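Local coordinates for protein irisin (Homo sapiens, PDB 4LSD) that probably mediates beneficial effects of muscular exercise as a secreted hormone, inducing browning of white adipose tissue by stimulating UCP1 expression, at residues I71-A76 / S86-F91; G33-Q38 / F48-N53; N17-S22 / W62-D67. All blocks are in the same frame, centred on the assembly; numbering follows the deposited sequence.

Contact 1: residues I71-A76 / S86-F91; sequences IVHVQA and SEPVLF
The imidazole of His73 lies alongside the ring of Pro88, both pointing the same way, with Pro88 CA 3.6 Å above the imidazole plane and offset toward its rim. Contact is tight at one corner, His73 CE1 to Pro88 CB being 3.3 Å. With His73 CG beside its own backbone N (chi1 -70°), the ring turns back toward the proline, a rigid, compact ring whose CA, CB and CD give the imidazole an apolar surface. Ile71 adds its CG2 branch against the same Pro88 CB.

These residues join strands 69-78 and 89-92, the F-G hairpin of a fibronectin type III domain. Val72 and Val89 form a hydrogen-bonded pair, with two nearly straight bonds; N to O is 3.0 Å in each. On the face carrying Val72 and Val89, Val72 CG2 meets the Phe91 ring at its edge, CE2 3.9 Å away, and the beta-branched valine and the aromatic ring both enter the core beside Leu61.

Before strand 89-92 begins, Ser86 takes over. Its small, buried OG sits between backbone N and carbonyl carbon (chi1 65°), where it accepts a hydrogen bond from Val74 N at 3.1 Å and donates to Glu87 O. Ser86 N bonds Val74 O at 2.8 Å.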
ATOM      1  N   ILE A  71       7.925  -0.801 -12.398  1.00 46.19           N
ATOM      2  CA  ILE A  71       6.926  -0.207 -13.254  1.00 48.63           C
ATOM      3  C   ILE A  71       5.741   0.072 -12.356  1.00 48.53           C
ATOM      4  O   ILE A  71       5.207  -0.823 -11.707  1.00 46.64           O
ATOM      5  CB  ILE A  71       6.507  -1.143 -14.379  1.00 49.29           C
ATOM      6  CG1 ILE A  71       7.741  -1.590 -15.159  1.00 52.95           C
ATOM      7  CG2 ILE A  71       5.539  -0.419 -15.310  1.00 43.66           C
ATOM      8  CD1 ILE A  71       7.424  -2.521 -16.294  1.00 54.39           C
ATOM      9  N   VAL A  72       5.351   1.337 -12.321  1.00 47.82           N
ATOM     10  CA  VAL A  72       4.262   1.801 -11.485  1.00 41.06           C
ATOM     11  C   VAL A  72       3.196   2.451 -12.339  1.00 41.28           C
ATOM     12  O   VAL A  72       3.512   3.184 -13.270  1.00 44.94           O
ATOM     13  CB  VAL A  72       4.795   2.845 -10.474  1.00 44.13           C
ATOM     14  CG1 VAL A  72       3.682   3.782 -10.015  1.00 39.61           C
ATOM     15  CG2 VAL A  72       5.427   2.139  -9.289  1.00 41.25           C
ATOM     16  N   HIS A  73       1.932   2.185 -12.030  1.00 39.89           N
ATOM     17  CA  HIS A  73       0.830   2.813 -12.756  1.00 41.83           C
ATOM     18  C   HIS A  73      -0.047   3.475 -11.717  1.00 42.55           C
ATOM     19  O   HIS A  73      -0.291   2.912 -10.652  1.00 48.06           O
ATOM     20  CB  HIS A  73      -0.022   1.797 -13.523  1.00 41.37           C
ATOM     21  CG  HIS A  73       0.668   1.188 -14.702  1.00 49.93           C
ATOM     22  ND1 HIS A  73       0.459   1.611 -15.993  1.00 55.11           N
ATOM     23  CD2 HIS A  73       1.582   0.191 -14.768  1.00 48.73           C
ATOM     24  CE1 HIS A  73       1.221   0.900 -16.813  1.00 53.05           C
ATOM     25  NE2 HIS A  73       1.909   0.038 -16.093  1.00 50.35           N
ATOM     26  N   VAL A  74      -0.524   4.673 -12.020  1.00 37.25           N
ATOM     27  CA  VAL A  74      -1.384   5.380 -11.093  1.00 40.35           C
ATOM     28  C   VAL A  74      -2.763   5.494 -11.713  1.00 42.41           C
ATOM     29  O   VAL A  74      -2.901   5.540 -12.929  1.00 48.09           O
ATOM     30  CB  VAL A  74      -0.849   6.795 -10.799  1.00 42.29           C
ATOM     31  CG1 VAL A  74      -1.685   7.451  -9.707  1.00 38.68           C
ATOM     32  CG2 VAL A  74       0.600   6.726 -10.388  1.00 39.67           C
ATOM     33  N   GLN A  75      -3.786   5.520 -10.870  1.00 45.52           N
ATOM     34  CA  GLN A  75      -5.170   5.642 -11.325  1.00 42.30           C
ATOM     35  C   GLN A  75      -5.859   6.628 -10.381  1.00 44.53           C
ATOM     36  O   GLN A  75      -5.488   6.727  -9.214  1.00 47.43           O
ATOM     37  CB  GLN A  75      -5.871   4.289 -11.252  1.00 41.80           C
ATOM     38  CG  GLN A  75      -7.370   4.376 -11.440  1.00 48.13           C
ATOM     39  CD  GLN A  75      -8.050   3.059 -11.161  1.00 46.90           C
ATOM     40  OE1 GLN A  75      -8.734   2.507 -12.018  1.00 53.77           O
ATOM     41  NE2 GLN A  75      -7.859   2.543  -9.956  1.00 47.55           N
ATOM     42  N   ALA A  76      -6.851   7.366 -10.865  1.00 41.52           N
ATOM     43  CA  ALA A  76      -7.533   8.322 -10.006  1.00 38.41           C
ATOM     44  C   ALA A  76      -8.937   7.843  -9.664  1.00 42.82           C
ATOM     45  O   ALA A  76      -9.675   7.381 -10.534  1.00 48.14           O
ATOM     46  CB  ALA A  76      -7.587   9.686 -10.676  1.00 34.24           C
ATOM     47  N   SER A  86      -2.592   5.681 -15.690  1.00 45.45           N
ATOM     48  CA  SER A  86      -1.785   6.773 -16.191  1.00 45.38           C
ATOM     49  C   SER A  86      -0.780   6.045 -17.067  1.00 51.96           C
ATOM     50  O   SER A  86      -0.816   4.813 -17.179  1.00 48.87           O
ATOM     51  CB  SER A  86      -1.010   7.423 -15.053  1.00 43.94           C
ATOM     52  OG  SER A  86      -0.074   6.481 -14.542  1.00 35.62           O
ATOM     53  N   GLU A  87       0.146   6.797 -17.650  1.00 55.07           N
ATOM     54  CA  GLU A  87       1.192   6.188 -18.458  1.00 55.78           C
ATOM     55  C   GLU A  87       2.136   5.534 -17.456  1.00 55.88           C
ATOM     56  O   GLU A  87       2.376   6.071 -16.371  1.00 56.14           O
ATOM     57  CB  GLU A  87       1.973   7.240 -19.253  1.00 54.47           C
ATOM     58  CG  GLU A  87       1.274   7.762 -20.478  1.00 59.13           C
ATOM     59  CD  GLU A  87       0.777   6.650 -21.384  1.00 65.45           C
ATOM     60  OE1 GLU A  87       1.578   5.731 -21.687  1.00 64.87           O
ATOM     61  OE2 GLU A  87      -0.410   6.701 -21.793  1.00 62.17           O
ATOM     62  N   PRO A  88       2.679   4.363 -17.799  1.00 55.03           N
ATOM     63  CA  PRO A  88       3.596   3.677 -16.891  1.00 54.49           C
ATOM     64  C   PRO A  88       4.800   4.524 -16.581  1.00 55.41           C
ATOM     65  O   PRO A  88       5.322   5.185 -17.469  1.00 60.94           O
ATOM     66  CB  PRO A  88       3.980   2.409 -17.666  1.00 55.28           C
ATOM     67  CG  PRO A  88       3.554   2.698 -19.099  1.00 52.86           C
ATOM     68  CD  PRO A  88       2.309   3.496 -18.927  1.00 53.45           C
ATOM     69  N   VAL A  89       5.223   4.535 -15.323  1.00 54.90           N
ATOM     70  CA  VAL A  89       6.422   5.265 -14.965  1.00 51.26           C
ATOM     71  C   VAL A  89       7.429   4.175 -14.656  1.00 53.21           C
ATOM     72  O   VAL A  89       7.123   3.225 -13.930  1.00 50.26           O
ATOM     73  CB  VAL A  89       6.230   6.175 -13.741  1.00 55.50           C
ATOM     74  CG1 VAL A  89       7.597   6.522 -13.128  1.00 50.09           C
ATOM     75  CG2 VAL A  89       5.546   7.459 -14.178  1.00 60.88           C
ATOM     76  N   LEU A  90       8.614   4.289 -15.249  1.00 50.77           N
ATOM     77  CA  LEU A  90       9.657   3.296 -15.057  1.00 48.35           C
ATOM     78  C   LEU A  90      10.834   3.882 -14.327  1.00 47.81           C
ATOM     79  O   LEU A  90      11.161   5.051 -14.493  1.00 50.86           O
ATOM     80  CB  LEU A  90      10.124   2.748 -16.402  1.00 52.55           C
ATOM     81  CG  LEU A  90       9.042   2.031 -17.206  1.00 59.09           C
ATOM     82  CD1 LEU A  90       8.310   3.048 -18.075  1.00 63.05           C
ATOM     83  CD2 LEU A  90       9.676   0.943 -18.072  1.00 64.26           C
ATOM     84  N   PHE A  91      11.475   3.075 -13.504  1.00 46.14           N
ATOM     85  CA  PHE A  91      12.613   3.574 -12.783  1.00 48.47           C
ATOM     86  C   PHE A  91      13.417   2.425 -12.233  1.00 48.63           C
ATOM     87  O   PHE A  91      12.986   1.275 -12.249  1.00 52.81           O
ATOM     88  CB  PHE A  91      12.157   4.538 -11.676  1.00 51.94           C
ATOM     89  CG  PHE A  91      11.291   3.906 -10.614  1.00 55.04           C
ATOM     90  CD1 PHE A  91      11.856   3.445  -9.420  1.00 48.99           C
ATOM     91  CD2 PHE A  91       9.909   3.799 -10.791  1.00 52.18           C
ATOM     92  CE1 PHE A  91      11.058   2.891  -8.415  1.00 48.56           C
ATOM     93  CE2 PHE A  91       9.096   3.244  -9.788  1.00 50.82           C
ATOM     94  CZ  PHE A  91       9.674   2.789  -8.598  1.00 45.97           C
TER

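Contact 2: residues G33-Q38 / F48-N53; sequences GFAISQ and FIQEVN
This is an antiparallel beta hairpin pairing, strand 31-40 against strand 46-52, at the edge of the four-stranded sheet within the subunit's fibronectin type III sandwich. The strands run almost exactly antiparallel, at 174°, and the hydrogen-bonded pairs Phe34 with Glu51 and Ile36 with Ile49 tie them by four backbone bonds, the shortest from Ile36 N to Ile49 O at 2.7 Å. Gly33, lacking a side chain, lets Glu51 O approach its CA to 3.1 Å.

On the face bearing Phe34, Ile36, Ile49 and Glu51, Phe34 CG stands between its backbone N and carbonyl carbon (chi1 76°), which swings the ring over the partner strand: Glu51 N lies 4.3 Å above the ring centre. The Glu51 side chain runs beside the ring, Phe34 CE2 lying 3.3 Å from Glu51 OE1 and 3.4 Å from Glu51 CB. Ile36 and Ile49 continue this greasy face over Cys59. On the face bearing Ser37 and Phe48, Ser37 OG is 3.8 Å from Phe48 CD2.

Glu51 thus has two roles: its methylenes lie against CE2 and CZ of Phe34, while OE2 forms a salt bridge with Arg47 of the second subunit. That bridge reinforces the intersubunit beta ladder, consistent with the requirement for Arg47 in dimerization.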
ATOM      1  N   GLY A  33      -9.353  10.083  -4.349  1.00 39.94           N
ATOM      2  CA  GLY A  33      -8.336   9.119  -3.987  1.00 41.62           C
ATOM      3  C   GLY A  33      -7.504   8.640  -5.156  1.00 40.56           C
ATOM      4  O   GLY A  33      -7.516   9.226  -6.240  1.00 42.11           O
ATOM      5  N   PHE A  34      -6.780   7.553  -4.935  1.00 40.89           N
ATOM      6  CA  PHE A  34      -5.925   7.005  -5.968  1.00 40.40           C
ATOM      7  C   PHE A  34      -5.618   5.533  -5.736  1.00 39.38           C
ATOM      8  O   PHE A  34      -5.708   5.036  -4.617  1.00 38.05           O
ATOM      9  CB  PHE A  34      -4.611   7.760  -5.973  1.00 37.47           C
ATOM     10  CG  PHE A  34      -3.697   7.383  -4.836  1.00 34.10           C
ATOM     11  CD1 PHE A  34      -2.861   6.270  -4.935  1.00 35.47           C
ATOM     12  CD2 PHE A  34      -3.674   8.133  -3.665  1.00 34.99           C
ATOM     13  CE1 PHE A  34      -2.017   5.911  -3.889  1.00 32.18           C
ATOM     14  CE2 PHE A  34      -2.833   7.784  -2.606  1.00 31.25           C
ATOM     15  CZ  PHE A  34      -2.001   6.672  -2.718  1.00 38.88           C
ATOM     16  N   ALA A  35      -5.238   4.839  -6.802  1.00 40.60           N
ATOM     17  CA  ALA A  35      -4.856   3.436  -6.703  1.00 37.46           C
ATOM     18  C   ALA A  35      -3.552   3.312  -7.468  1.00 36.62           C
ATOM     19  O   ALA A  35      -3.432   3.798  -8.590  1.00 42.20           O
ATOM     20  CB  ALA A  35      -5.914   2.542  -7.313  1.00 32.37           C
ATOM     21  N   ILE A  36      -2.561   2.685  -6.850  1.00 35.10           N
ATOM     22  CA  ILE A  36      -1.260   2.499  -7.493  1.00 37.63           C
ATOM     23  C   ILE A  36      -0.921   1.007  -7.593  1.00 42.79           C
ATOM     24  O   ILE A  36      -1.289   0.218  -6.718  1.00 43.90           O
ATOM     25  CB  ILE A  36      -0.126   3.227  -6.714  1.00 37.13           C
ATOM     26  CG1 ILE A  36      -0.035   4.688  -7.153  1.00 45.26           C
ATOM     27  CG2 ILE A  36       1.212   2.552  -6.958  1.00 43.26           C
ATOM     28  CD1 ILE A  36       1.152   5.432  -6.555  1.00 43.83           C
ATOM     29  N   SER A  37      -0.239   0.631  -8.678  1.00 44.20           N
ATOM     30  CA  SER A  37       0.197  -0.751  -8.912  1.00 43.42           C
ATOM     31  C   SER A  37       1.692  -0.699  -9.015  1.00 39.89           C
ATOM     32  O   SER A  37       2.249   0.193  -9.655  1.00 40.89           O
ATOM     33  CB  SER A  37      -0.306  -1.321 -10.238  1.00 45.56           C
ATOM     34  OG  SER A  37      -1.713  -1.348 -10.302  1.00 64.66           O
ATOM     35  N   GLN A  38       2.343  -1.673  -8.404  1.00 37.10           N
ATOM     36  CA  GLN A  38       3.789  -1.739  -8.434  1.00 37.51           C
ATOM     37  C   GLN A  38       4.249  -3.159  -8.694  1.00 43.26           C
ATOM     38  O   GLN A  38       3.761  -4.104  -8.078  1.00 42.31           O
ATOM     39  CB  GLN A  38       4.362  -1.270  -7.098  1.00 36.10           C
ATOM     40  CG  GLN A  38       5.847  -1.570  -6.923  1.00 39.71           C
ATOM     41  CD  GLN A  38       6.285  -1.511  -5.470  1.00 48.23           C
ATOM     42  OE1 GLN A  38       6.081  -0.507  -4.779  1.00 49.25           O
ATOM     43  NE2 GLN A  38       6.894  -2.592  -4.997  1.00 49.61           N
ATOM     44  N   PHE A  48      -0.138  -3.426  -4.412  1.00 40.83           N
ATOM     45  CA  PHE A  48      -1.200  -2.472  -4.710  1.00 38.72           C
ATOM     46  C   PHE A  48      -1.494  -1.549  -3.525  1.00 40.61           C
ATOM     47  O   PHE A  48      -1.722  -2.024  -2.416  1.00 36.36           O
ATOM     48  CB  PHE A  48      -2.497  -3.202  -5.071  1.00 36.30           C
ATOM     49  CG  PHE A  48      -2.348  -4.193  -6.178  1.00 44.12           C
ATOM     50  CD1 PHE A  48      -2.033  -5.525  -5.906  1.00 39.51           C
ATOM     51  CD2 PHE A  48      -2.508  -3.792  -7.501  1.00 39.53           C
ATOM     52  CE1 PHE A  48      -1.879  -6.445  -6.943  1.00 40.43           C
ATOM     53  CE2 PHE A  48      -2.358  -4.698  -8.542  1.00 40.45           C
ATOM     54  CZ  PHE A  48      -2.043  -6.028  -8.268  1.00 44.67           C
ATOM     55  N   ILE A  49      -1.500  -0.238  -3.760  1.00 41.15           N
ATOM     56  CA  ILE A  49      -1.808   0.714  -2.704  1.00 35.42           C
ATOM     57  C   ILE A  49      -2.977   1.563  -3.145  1.00 34.62           C
ATOM     58  O   ILE A  49      -3.014   2.029  -4.273  1.00 36.96           O
ATOM     59  CB  ILE A  49      -0.653   1.661  -2.411  1.00 37.36           C
ATOM     60  CG1 ILE A  49       0.590   0.873  -2.009  1.00 38.27           C
ATOM     61  CG2 ILE A  49      -1.053   2.604  -1.282  1.00 35.97           C
ATOM     62  CD1 ILE A  49       1.827   1.725  -1.893  1.00 41.92           C
ATOM     63  N   GLN A  50      -3.945   1.750  -2.258  1.00 37.29           N
ATOM     64  CA  GLN A  50      -5.112   2.572  -2.572  1.00 34.42           C
ATOM     65  C   GLN A  50      -5.379   3.453  -1.358  1.00 35.50           C
ATOM     66  O   GLN A  50      -5.201   3.022  -0.228  1.00 36.10           O
ATOM     67  CB  GLN A  50      -6.348   1.704  -2.854  1.00 33.09           C
ATOM     68  CG  GLN A  50      -7.560   2.492  -3.328  1.00 39.70           C
ATOM     69  CD  GLN A  50      -8.873   1.714  -3.228  1.00 52.55           C
ATOM     70  OE1 GLN A  50      -9.514   1.673  -2.171  1.00 62.37           O
ATOM     71  NE2 GLN A  50      -9.273   1.088  -4.329  1.00 53.68           N
ATOM     72  N   GLU A  51      -5.751   4.703  -1.591  1.00 33.59           N
ATOM     73  CA  GLU A  51      -6.083   5.614  -0.504  1.00 28.12           C
ATOM     74  C   GLU A  51      -7.263   6.397  -1.008  1.00 30.85           C
ATOM     75  O   GLU A  51      -7.288   6.837  -2.150  1.00 39.81           O
ATOM     76  CB  GLU A  51      -4.926   6.555  -0.156  1.00 34.24           C
ATOM     77  CG  GLU A  51      -3.769   5.869   0.543  1.00 35.98           C
ATOM     78  CD  GLU A  51      -2.749   6.852   1.089  1.00 46.09           C
ATOM     79  OE1 GLU A  51      -2.809   8.036   0.696  1.00 53.26           O
ATOM     80  OE2 GLU A  51      -1.888   6.442   1.903  1.00 49.75           O
ATOM     81  N   VAL A  52      -8.260   6.553  -0.156  1.00 35.39           N
ATOM     82  CA  VAL A  52      -9.462   7.263  -0.532  1.00 30.47           C
ATOM     83  C   VAL A  52      -9.772   8.294   0.547  1.00 35.58           C
ATOM     84  O   VAL A  52      -9.272   8.191   1.673  1.00 38.17           O
ATOM     85  CB  VAL A  52     -10.607   6.242  -0.729  1.00 37.91           C
ATOM     86  CG1 VAL A  52     -11.952   6.926  -0.822  1.00 39.55           C
ATOM     87  CG2 VAL A  52     -10.339   5.451  -2.009  1.00 39.99           C
ATOM     88  N   ASN A  53     -10.575   9.295   0.192  1.00 35.05           N
ATOM     89  CA  ASN A  53     -10.956  10.382   1.090  1.00 37.16           C
ATOM     90  C   ASN A  53      -9.717  11.160   1.528  1.00 38.54           C
ATOM     91  O   ASN A  53      -9.520  11.441   2.709  1.00 38.71           O
ATOM     92  CB  ASN A  53     -11.696   9.840   2.305  1.00 38.86           C
ATOM     93  CG  ASN A  53     -12.733  10.808   2.813  1.00 46.13           C
ATOM     94  OD1 ASN A  53     -13.375  11.497   2.024  1.00 39.58           O
ATOM     95  ND2 ASN A  53     -12.921  10.857   4.125  1.00 43.26           N
TER

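Contact 3: residues N17-S22 / W62-D67; sequences NSAVVS and WDLEED
Asn17 O receives Leu64 N in a short bond of 2.7 Å, straight at the hydrogen (167°) but with the donor 48° out of the carbonyl plane, and the touching parts of the two segments run 122° apart. This one conventional backbone hydrogen bond is supplemented by a CA-H...O contact from Asn17 CA to Leu64 O at 3.4 Å. Asp63, in a left-handed backbone conformation, turns the chain so that Leu64 N faces Asn17.

Leu64 carries the apolar part. With CG beside its own backbone N (chi1 -67°), its CB packs against Asn17 O at 3.5 Å, and the extended branch CD1 reaches along the backbone of Ser18 to Ala19 CB, 4.2 Å away. A long branched side chain suits this apolar contact with Ser18 and Ala19, and the small methyl of Ala19 lets it lie close. Trp62 CB points the other way; its ring makes a cation-pi contact with Arg47 and meets Trp62 of the second subunit.

The loop 62-67 belongs to the link between strands 58-61 and 69-78, where Tyr70 OH bonds Glu65 N in the tyrosine corner familiar from Greek-key beta sandwiches. The contact lies at the end of the three-stranded sheet, where strand 19-24 runs between 9-12 and 58-61.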
ATOM      1  N   ASN A  17      16.115   1.549  -1.526  1.00 55.82           N
ATOM      2  CA  ASN A  17      15.012   0.700  -1.093  1.00 53.47           C
ATOM      3  C   ASN A  17      13.669   1.403  -1.019  1.00 51.09           C
ATOM      4  O   ASN A  17      12.710   0.852  -0.474  1.00 45.71           O
ATOM      5  CB  ASN A  17      15.329   0.118   0.287  1.00 56.28           C
ATOM      6  CG  ASN A  17      16.610  -0.721   0.296  1.00 61.21           C
ATOM      7  OD1 ASN A  17      16.684  -1.778  -0.336  1.00 56.80           O
ATOM      8  ND2 ASN A  17      17.622  -0.252   1.024  1.00 61.01           N
ATOM      9  N   SER A  18      13.590   2.616  -1.552  1.00 48.50           N
ATOM     10  CA  SER A  18      12.341   3.359  -1.504  1.00 46.61           C
ATOM     11  C   SER A  18      12.291   4.447  -2.556  1.00 46.99           C
ATOM     12  O   SER A  18      13.309   4.806  -3.147  1.00 47.91           O
ATOM     13  CB  SER A  18      12.172   4.003  -0.135  1.00 48.79           C
ATOM     14  OG  SER A  18      13.133   5.024   0.049  1.00 52.35           O
ATOM     15  N   ALA A  19      11.091   4.970  -2.782  1.00 43.86           N
ATOM     16  CA  ALA A  19      10.878   6.047  -3.740  1.00 43.10           C
ATOM     17  C   ALA A  19       9.529   6.669  -3.442  1.00 43.95           C
ATOM     18  O   ALA A  19       8.721   6.087  -2.720  1.00 47.42           O
ATOM     19  CB  ALA A  19      10.904   5.516  -5.175  1.00 41.68           C
ATOM     20  N   VAL A  20       9.301   7.856  -3.992  1.00 42.39           N
ATOM     21  CA  VAL A  20       8.045   8.573  -3.822  1.00 37.46           C
ATOM     22  C   VAL A  20       7.508   8.852  -5.222  1.00 36.52           C
ATOM     23  O   VAL A  20       8.264   9.248  -6.107  1.00 38.25           O
ATOM     24  CB  VAL A  20       8.240   9.918  -3.085  1.00 36.25           C
ATOM     25  CG1 VAL A  20       6.907  10.664  -3.026  1.00 36.39           C
ATOM     26  CG2 VAL A  20       8.772   9.679  -1.671  1.00 33.34           C
ATOM     27  N   VAL A  21       6.211   8.640  -5.417  1.00 35.63           N
ATOM     28  CA  VAL A  21       5.560   8.845  -6.708  1.00 37.05           C
ATOM     29  C   VAL A  21       4.622  10.029  -6.604  1.00 39.35           C
ATOM     30  O   VAL A  21       3.888  10.141  -5.630  1.00 44.36           O
ATOM     31  CB  VAL A  21       4.722   7.606  -7.105  1.00 39.51           C
ATOM     32  CG1 VAL A  21       4.041   7.823  -8.454  1.00 38.82           C
ATOM     33  CG2 VAL A  21       5.607   6.379  -7.144  1.00 41.06           C
ATOM     34  N   SER A  22       4.636  10.906  -7.604  1.00 40.92           N
ATOM     35  CA  SER A  22       3.761  12.083  -7.598  1.00 43.08           C
ATOM     36  C   SER A  22       3.012  12.161  -8.910  1.00 42.42           C
ATOM     37  O   SER A  22       3.434  11.583  -9.911  1.00 45.07           O
ATOM     38  CB  SER A  22       4.565  13.376  -7.438  1.00 44.59           C
ATOM     39  OG  SER A  22       5.508  13.270  -6.392  1.00 58.04           O
ATOM     40  N   TRP A  62       7.887   1.669  -0.235  1.00 41.71           N
ATOM     41  CA  TRP A  62       8.938   1.214   0.654  1.00 43.21           C
ATOM     42  C   TRP A  62       9.379  -0.215   0.374  1.00 46.10           C
ATOM     43  O   TRP A  62       8.749  -0.936  -0.395  1.00 41.10           O
ATOM     44  CB  TRP A  62       8.421   1.288   2.078  1.00 48.86           C
ATOM     45  CG  TRP A  62       7.285   0.319   2.313  1.00 53.61           C
ATOM     46  CD1 TRP A  62       7.359  -0.891   2.944  1.00 53.04           C
ATOM     47  CD2 TRP A  62       5.922   0.448   1.856  1.00 56.44           C
ATOM     48  NE1 TRP A  62       6.133  -1.525   2.912  1.00 54.22           N
ATOM     49  CE2 TRP A  62       5.238  -0.729   2.253  1.00 52.64           C
ATOM     50  CE3 TRP A  62       5.219   1.440   1.154  1.00 49.51           C
ATOM     51  CZ2 TRP A  62       3.882  -0.940   1.964  1.00 49.66           C
ATOM     52  CZ3 TRP A  62       3.872   1.228   0.869  1.00 47.11           C
ATOM     53  CH2 TRP A  62       3.220   0.047   1.276  1.00 52.18           C
ATOM     54  N   ASP A  63      10.469  -0.614   1.019  1.00 43.29           N
ATOM     55  CA  ASP A  63      10.988  -1.961   0.896  1.00 50.15           C
ATOM     56  C   ASP A  63      11.195  -2.393  -0.550  1.00 50.20           C
ATOM     57  O   ASP A  63      10.877  -3.524  -0.921  1.00 44.20           O
ATOM     58  CB  ASP A  63      10.026  -2.911   1.604  1.00 56.43           C
ATOM     59  CG  ASP A  63      10.664  -4.241   1.970  1.00 66.54           C
ATOM     60  OD1 ASP A  63      11.855  -4.255   2.358  1.00 64.10           O
ATOM     61  OD2 ASP A  63       9.957  -5.276   1.891  1.00 71.53           O
ATOM     62  N   LEU A  64      11.731  -1.491  -1.364  1.00 50.52           N
ATOM     63  CA  LEU A  64      11.992  -1.816  -2.752  1.00 51.34           C
ATOM     64  C   LEU A  64      13.318  -2.539  -2.818  1.00 53.64           C
ATOM     65  O   LEU A  64      14.132  -2.454  -1.896  1.00 52.24           O
ATOM     66  CB  LEU A  64      12.061  -0.552  -3.605  1.00 49.32           C
ATOM     67  CG  LEU A  64      10.759   0.227  -3.762  1.00 49.99           C
ATOM     68  CD1 LEU A  64      10.966   1.329  -4.788  1.00 46.33           C
ATOM     69  CD2 LEU A  64       9.640  -0.717  -4.215  1.00 45.72           C
ATOM     70  N   GLU A  65      13.525  -3.245  -3.920  1.00 57.56           N
ATOM     71  CA  GLU A  65      14.751  -3.994  -4.162  1.00 59.41           C
ATOM     72  C   GLU A  65      15.826  -3.049  -4.671  1.00 58.53           C
ATOM     73  O   GLU A  65      15.535  -2.158  -5.466  1.00 55.31           O
ATOM     74  CB  GLU A  65      14.493  -5.054  -5.222  1.00 61.82           C
ATOM     75  CG  GLU A  65      14.207  -6.420  -4.687  1.00 68.63           C
ATOM     76  CD  GLU A  65      15.468  -7.219  -4.537  1.00 74.02           C
ATOM     77  OE1 GLU A  65      15.384  -8.380  -4.081  1.00 80.09           O
ATOM     78  OE2 GLU A  65      16.545  -6.682  -4.883  1.00 72.85           O
ATOM     79  N   GLU A  66      17.065  -3.248  -4.231  1.00 59.58           N
ATOM     80  CA  GLU A  66      18.170  -2.401  -4.677  1.00 61.62           C
ATOM     81  C   GLU A  66      18.538  -2.747  -6.119  1.00 61.76           C
ATOM     82  O   GLU A  66      18.300  -3.869  -6.572  1.00 61.01           O
ATOM     83  CB  GLU A  66      19.399  -2.634  -3.803  1.00 63.69           C
ATOM     84  CG  GLU A  66      19.881  -4.080  -3.855  1.00 72.36           C
ATOM     85  CD  GLU A  66      21.393  -4.203  -3.866  1.00 77.67           C
ATOM     86  OE1 GLU A  66      22.041  -3.779  -2.888  1.00 79.54           O
ATOM     87  OE2 GLU A  66      21.936  -4.728  -4.859  1.00 81.40           O
ATOM     88  N   ASP A  67      19.125  -1.782  -6.827  1.00 63.95           N
ATOM     89  CA  ASP A  67      19.571  -1.989  -8.204  1.00 64.11           C
ATOM     90  C   ASP A  67      18.549  -2.782  -9.004  1.00 61.71           C
ATOM     91  O   ASP A  67      18.890  -3.745  -9.695  1.00 57.95           O
ATOM     92  CB  ASP A  67      20.902  -2.733  -8.171  1.00 68.08           C
ATOM     93  CG  ASP A  67      21.507  -2.915  -9.542  1.00 75.18           C
ATOM     94  OD1 ASP A  67      21.608  -1.909 -10.275  1.00 68.26           O
ATOM     95  OD2 ASP A  67      21.901  -4.059  -9.874  1.00 76.57           O
TER

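How the contacts relate
All three contacts belong to one fibronectin type III sandwich. Contacts 1 and 2, with centres 12 Å apart, are two hairpins of the same four-stranded sheet, joined where strand 69-78 bonds to strand 31-40 through Gln75 N to Ala35 O and Ser37 N to His73 O. Contact 3 lies about 14 and 16 Å from their centres and ties the start of strand 19-24 to the loop after strand 58-61. Along the chain, contact 2 is nested inside the loop that contact 3 closes, and contact 1 comes afterwards. Leu64 meets Phe91 and Gln38 of the larger sheet and Ala19 of the smaller, linking the sheets at one end of the core, while strand 46-52 continues the larger sheet into the second subunit.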